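Local coordinates for putative aldehyde dehydrogenase AldY (Bacillus subtilis, PDB 4DNG), which probably oxidises aldehydes to carboxylates with NAD+ as the electron acceptor, and may contribute to protecting the cell against ethanol and related compounds, at residues 33-38 with 182-187; 89-94 with 99-104. All blocks are in the same frame, centred on the assembly; numbering follows the deposited sequence.

Contact 1. Residues 33-38 with 182-187; sequences SVITTA and TAISGG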
loop_
_atom_site.group_PDB
_atom_site.type_symbol
_atom_site.label_atom_id
_atom_site.label_comp_id
_atom_site.label_asym_id
_atom_site.label_seq_id
_atom_site.Cartn_x
_atom_site.Cartn_y
_atom_site.Cartn_z
ATOM N N SER A 33 -35.690 -15.854 14.810
ATOM C CA SER A 33 -35.436 -17.091 15.566
ATOM C C SER A 33 -33.946 -17.286 15.814
ATOM O O SER A 33 -33.109 -16.876 15.007
ATOM C CB SER A 33 -35.982 -18.312 14.833
ATOM O OG SER A 33 -35.251 -18.529 13.640
ATOM N N VAL A 34 -33.630 -17.918 16.938
ATOM C CA VAL A 34 -32.264 -18.053 17.396
ATOM C C VAL A 34 -31.648 -19.286 16.739
ATOM O O VAL A 34 -32.133 -20.421 16.925
ATOM C CB VAL A 34 -32.241 -18.201 18.941
ATOM C CG1 VAL A 34 -30.860 -18.634 19.450
ATOM C CG2 VAL A 34 -32.732 -16.919 19.618
ATOM N N ILE A 35 -30.580 -19.067 15.977
ATOM C CA ILE A 35 -29.834 -20.167 15.365
ATOM C C ILE A 35 -28.884 -20.810 16.387
ATOM O O ILE A 35 -28.912 -22.024 16.566
ATOM C CB ILE A 35 -29.089 -19.690 14.098
ATOM C CG1 ILE A 35 -30.107 -19.222 13.038
ATOM C CG2 ILE A 35 -28.126 -20.774 13.583
ATOM C CD1 ILE A 35 -29.501 -18.443 11.889
ATOM N N THR A 36 -28.020 -19.990 16.997
ATOM C CA THR A 36 -27.294 -20.295 18.237
ATOM C C THR A 36 -27.084 -19.044 19.060
ATOM O O THR A 36 -27.448 -17.924 18.672
ATOM C CB THR A 36 -25.828 -20.701 18.034
ATOM O OG1 THR A 36 -25.294 -20.083 16.849
ATOM C CG2 THR A 36 -25.669 -22.152 18.017
ATOM N N THR A 37 -26.401 -19.269 20.169
ATOM C CA THR A 37 -25.923 -18.229 21.056
ATOM C C THR A 37 -24.395 -18.335 21.128
ATOM O O THR A 37 -23.831 -19.415 21.313
ATOM C CB THR A 37 -26.578 -18.398 22.441
ATOM O OG1 THR A 37 -27.966 -18.076 22.313
ATOM C CG2 THR A 37 -25.932 -17.490 23.486
ATOM N N ALA A 38 -23.718 -17.221 20.945
ATOM C CA ALA A 38 -22.271 -17.275 20.940
ATOM C C ALA A 38 -21.739 -16.372 22.030
ATOM O O ALA A 38 -22.197 -15.228 22.181
ATOM C CB ALA A 38 -21.719 -16.873 19.581
ATOM N N THR A 182 -23.006 -13.011 11.463
ATOM C CA THR A 182 -22.790 -14.011 10.412
ATOM C C THR A 182 -21.495 -14.805 10.703
ATOM O O THR A 182 -20.706 -15.103 9.801
ATOM C CB THR A 182 -22.721 -13.329 9.027
ATOM O OG1 THR A 182 -21.842 -12.220 9.128
ATOM C CG2 THR A 182 -24.088 -12.767 8.601
ATOM N N ALA A 183 -21.277 -15.148 11.969
ATOM C CA ALA A 183 -20.034 -15.811 12.357
ATOM C C ALA A 183 -19.924 -17.251 11.888
ATOM O O ALA A 183 -18.809 -17.781 11.766
ATOM C CB ALA A 183 -19.852 -15.749 13.855
ATOM N N ILE A 184 -21.068 -17.904 11.678
ATOM C CA ILE A 184 -21.048 -19.295 11.272
ATOM C C ILE A 184 -20.580 -19.396 9.824
ATOM O O ILE A 184 -19.655 -20.138 9.518
ATOM C CB ILE A 184 -22.392 -20.014 11.498
ATOM C CG1 ILE A 184 -22.681 -20.108 12.994
ATOM C CG2 ILE A 184 -22.333 -21.438 10.975
ATOM C CD1 ILE A 184 -24.143 -20.201 13.324
ATOM N N SER A 185 -21.195 -18.617 8.946
ATOM C CA SER A 185 -20.833 -18.670 7.540
ATOM C C SER A 185 -19.611 -17.835 7.251
ATOM O O SER A 185 -18.860 -18.155 6.350
ATOM C CB SER A 185 -21.993 -18.251 6.651
ATOM O OG SER A 185 -22.694 -17.218 7.255
ATOM N N GLY A 186 -19.400 -16.778 8.030
ATOM C CA GLY A 186 -18.219 -15.951 7.864
ATOM C C GLY A 186 -16.982 -16.414 8.633
ATOM O O GLY A 186 -15.902 -15.856 8.451
ATOM N N GLY A 187 -17.111 -17.423 9.487
ATOM C CA GLY A 187 -15.966 -17.866 10.297
ATOM C C GLY A 187 -15.905 -19.331 10.664
ATOM O O GLY A 187 -14.968 -20.033 10.297
#
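From the side of helix 183-196, CD1 of I184 does the touching, against I35 and T36. The apolar part is a meeting of two isoleucines: CG2 of I35 lies 4.0 Å from CD1 of I184. The two side chains cross obliquely, a methyl branch against a chain end. With CG1 of I35 beside its backbone N (chi1 -63°), CG2 is the branch turned to the helix. The second touch is polar against apolar. OG1 of T36 sits 3.7 Å from the same CD1, a van der Waals approach. No hydrogen bond joins the two segments, and together they bury only 80 Å².

Residues 33-38 lie on strand 34-39, which pairs antiparallel with strand 23-27 in a small two-stranded sheet; T37 OG1 is bonded across it to D25. The chain turns a corner at I35. I35 and T36 both send their CB toward the first turn of the helix. Strands 173-177 and 204-206 are parallel neighbours in the mixed sheet, and helix 183-196 lies between them in sequence, a beta-alpha-beta crossover.

Polar bonds hold the helix start from another direction. E93 of helix 83-94 accepts from I184 N and bonds S185 OG. Within the turn, G186 N donates to T182 O at 2.8 Å.

Contact 2. Residues 89-94 with 99-104; sequences MIARET and IKSTIE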
loop_
_atom_site.group_PDB
_atom_site.type_symbol
_atom_site.label_atom_id
_atom_site.label_comp_id
_atom_site.label_asym_id
_atom_site.label_seq_id
_atom_site.Cartn_x
_atom_site.Cartn_y
_atom_site.Cartn_z
ATOM N N MET A 89 -27.346 -23.149 5.740
ATOM C CA MET A 89 -26.866 -22.315 6.845
ATOM C C MET A 89 -26.501 -20.863 6.446
ATOM O O MET A 89 -26.857 -19.923 7.167
ATOM C CB MET A 89 -25.724 -23.001 7.597
ATOM C CG MET A 89 -25.247 -22.241 8.837
ATOM S SD MET A 89 -26.488 -21.961 10.120
ATOM C CE MET A 89 -26.846 -23.643 10.604
ATOM N N ILE A 90 -25.818 -20.685 5.308
ATOM C CA ILE A 90 -25.559 -19.340 4.775
ATOM C C ILE A 90 -26.867 -18.582 4.583
ATOM O O ILE A 90 -26.959 -17.418 4.935
ATOM C CB ILE A 90 -24.796 -19.348 3.425
ATOM C CG1 ILE A 90 -23.354 -19.857 3.603
ATOM C CG2 ILE A 90 -24.767 -17.949 2.817
ATOM C CD1 ILE A 90 -22.743 -20.357 2.310
ATOM N N ALA A 91 -27.867 -19.247 4.011
ATOM C CA ALA A 91 -29.182 -18.654 3.861
ATOM C C ALA A 91 -29.809 -18.273 5.224
ATOM O O ALA A 91 -30.178 -17.117 5.426
ATOM C CB ALA A 91 -30.099 -19.580 3.070
ATOM N N ARG A 92 -29.874 -19.221 6.160
ATOM C CA ARG A 92 -30.490 -18.969 7.474
ATOM C C ARG A 92 -29.852 -17.801 8.219
ATOM O O ARG A 92 -30.562 -16.968 8.776
ATOM C CB ARG A 92 -30.472 -20.209 8.376
ATOM C CG ARG A 92 -30.648 -21.536 7.654
ATOM C CD ARG A 92 -31.550 -22.513 8.399
ATOM N NE ARG A 92 -31.010 -23.022 9.667
ATOM C CZ ARG A 92 -31.377 -22.587 10.872
ATOM N NH1 ARG A 92 -32.271 -21.607 10.980
ATOM N NH2 ARG A 92 -30.849 -23.119 11.972
ATOM N N GLU A 93 -28.523 -17.728 8.209
ATOM C CA GLU A 93 -27.803 -16.787 9.083
ATOM C C GLU A 93 -27.837 -15.400 8.509
ATOM O O GLU A 93 -27.878 -14.402 9.221
ATOM C CB GLU A 93 -26.343 -17.212 9.259
ATOM C CG GLU A 93 -25.631 -16.507 10.396
ATOM C CD GLU A 93 -24.179 -16.940 10.579
ATOM O OE1 GLU A 93 -23.483 -17.240 9.577
ATOM O OE2 GLU A 93 -23.717 -16.971 11.742
ATOM N N THR A 94 -27.869 -15.388 7.192
ATOM C CA THR A 94 -27.491 -14.264 6.376
ATOM C C THR A 94 -28.724 -13.608 5.749
ATOM O O THR A 94 -28.695 -12.429 5.412
ATOM C CB THR A 94 -26.505 -14.802 5.320
ATOM O OG1 THR A 94 -25.197 -14.246 5.524
ATOM C CG2 THR A 94 -26.945 -14.543 3.955
ATOM N N ILE A 99 -30.413 -19.293 -3.848
ATOM C CA ILE A 99 -29.690 -18.945 -5.068
ATOM C C ILE A 99 -28.436 -18.127 -4.768
ATOM O O ILE A 99 -27.348 -18.496 -5.197
ATOM C CB ILE A 99 -30.581 -18.199 -6.087
ATOM C CG1 ILE A 99 -31.742 -19.097 -6.551
ATOM C CG2 ILE A 99 -29.758 -17.741 -7.284
ATOM C CD1 ILE A 99 -32.940 -19.156 -5.611
ATOM N N LYS A 100 -28.589 -17.023 -4.036
ATOM C CA LYS A 100 -27.450 -16.182 -3.677
ATOM C C LYS A 100 -26.425 -17.022 -2.900
ATOM O O LYS A 100 -25.220 -16.909 -3.121
ATOM C CB LYS A 100 -27.888 -14.970 -2.838
ATOM C CG LYS A 100 -26.788 -13.933 -2.680
ATOM C CD LYS A 100 -26.693 -13.310 -1.294
ATOM C CE LYS A 100 -27.307 -11.917 -1.241
ATOM N NZ LYS A 100 -26.453 -10.947 -0.485
ATOM N N SER A 101 -26.922 -17.890 -2.022
ATOM C CA SER A 101 -26.055 -18.683 -1.160
ATOM C C SER A 101 -25.264 -19.728 -1.932
ATOM O O SER A 101 -24.096 -19.989 -1.613
ATOM C CB SER A 101 -26.869 -19.355 -0.066
ATOM O OG SER A 101 -27.520 -18.387 0.739
ATOM N N THR A 102 -25.901 -20.316 -2.945
ATOM C CA THR A 102 -25.244 -21.313 -3.770
ATOM C C THR A 102 -24.086 -20.681 -4.516
ATOM O O THR A 102 -22.992 -21.251 -4.591
ATOM C CB THR A 102 -26.228 -21.946 -4.748
ATOM O OG1 THR A 102 -27.267 -22.585 -3.997
ATOM C CG2 THR A 102 -25.521 -22.984 -5.655
ATOM N N ILE A 103 -24.328 -19.480 -5.034
ATOM C CA ILE A 103 -23.321 -18.735 -5.790
ATOM C C ILE A 103 -22.143 -18.418 -4.870
ATOM O O ILE A 103 -20.971 -18.577 -5.250
ATOM C CB ILE A 103 -23.937 -17.470 -6.422
ATOM C CG1 ILE A 103 -24.779 -17.862 -7.646
ATOM C CG2 ILE A 103 -22.861 -16.485 -6.832
ATOM C CD1 ILE A 103 -25.695 -16.771 -8.166
ATOM N N GLU A 104 -22.463 -18.018 -3.642
ATOM C CA GLU A 104 -21.446 -17.691 -2.661
ATOM C C GLU A 104 -20.584 -18.908 -2.285
ATOM O O GLU A 104 -19.335 -18.799 -2.235
ATOM C CB GLU A 104 -22.061 -17.054 -1.421
ATOM C CG GLU A 104 -20.995 -16.423 -0.544
ATOM C CD GLU A 104 -21.537 -15.581 0.600
ATOM O OE1 GLU A 104 -22.689 -15.077 0.517
ATOM O OE2 GLU A 104 -20.775 -15.416 1.586
#
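Two consecutive helices of the aldehyde dehydrogenase fold, 83-94 and 98-118, are joined by a short loop and set at a wide angle, and I90 and A91 of the first meet S101 of the second. The short helical segments run at 121° to each other, with their axes 8.9 Å apart at closest approach. The backbones come nearest at A91 and S101, both small residues, whose CA atoms are 5.9 Å apart.

CB of S101 lies 3.8 Å from CG2 of I90, and OG of S101 is 3.5 Å from the same methyl. A91 adds its methyl, with CB 3.7 Å from S101 OG. The amide N of A91 is also near that oxygen, but the angle is too poor for a hydrogen bond. S101 OG is bonded instead to T97 O, in the link just before its helix. The chi1 of S101, -61°, places OG beside its own backbone N, where it can reach back to that carbonyl.

The chain needs only a short link, residues 95-97, to pass between the two helices. All four touching residues are buried.

Nearly one turn after S101, E104 extends the contact. Its OE1 lies 4.2 Å from CG2 of I90, a loose approach of a carboxylate oxygen to a methyl. The other oxygen, OE2, accepts hydrogen bonds from the backbone N atoms of M157 and N158, at the start of helix 156-169. I90 also packs on M157. The side chain of E104 is about 12 Å from that of E253, a predicted active-site residue.

Neither contact carries a hydrogen bond between its own segments. Contact 1 lies nearer the surface: T36 is partly exposed and V34, close by on the strand, is exposed. In contact 2 all four touching residues are buried. Contact 1 joins parts of the chain far apart in sequence, a small antiparallel sheet and a helix, through one methyl. Contact 2 joins neighbouring helices over a larger area, with a serine against aliphatic groups and a carboxylate at its margin. It lies nested in the loop that contact 1 closes, and their centres are 13 Å apart. Helix 83-94, one half of contact 2, also binds the first turn of the helix in contact 1, through E93.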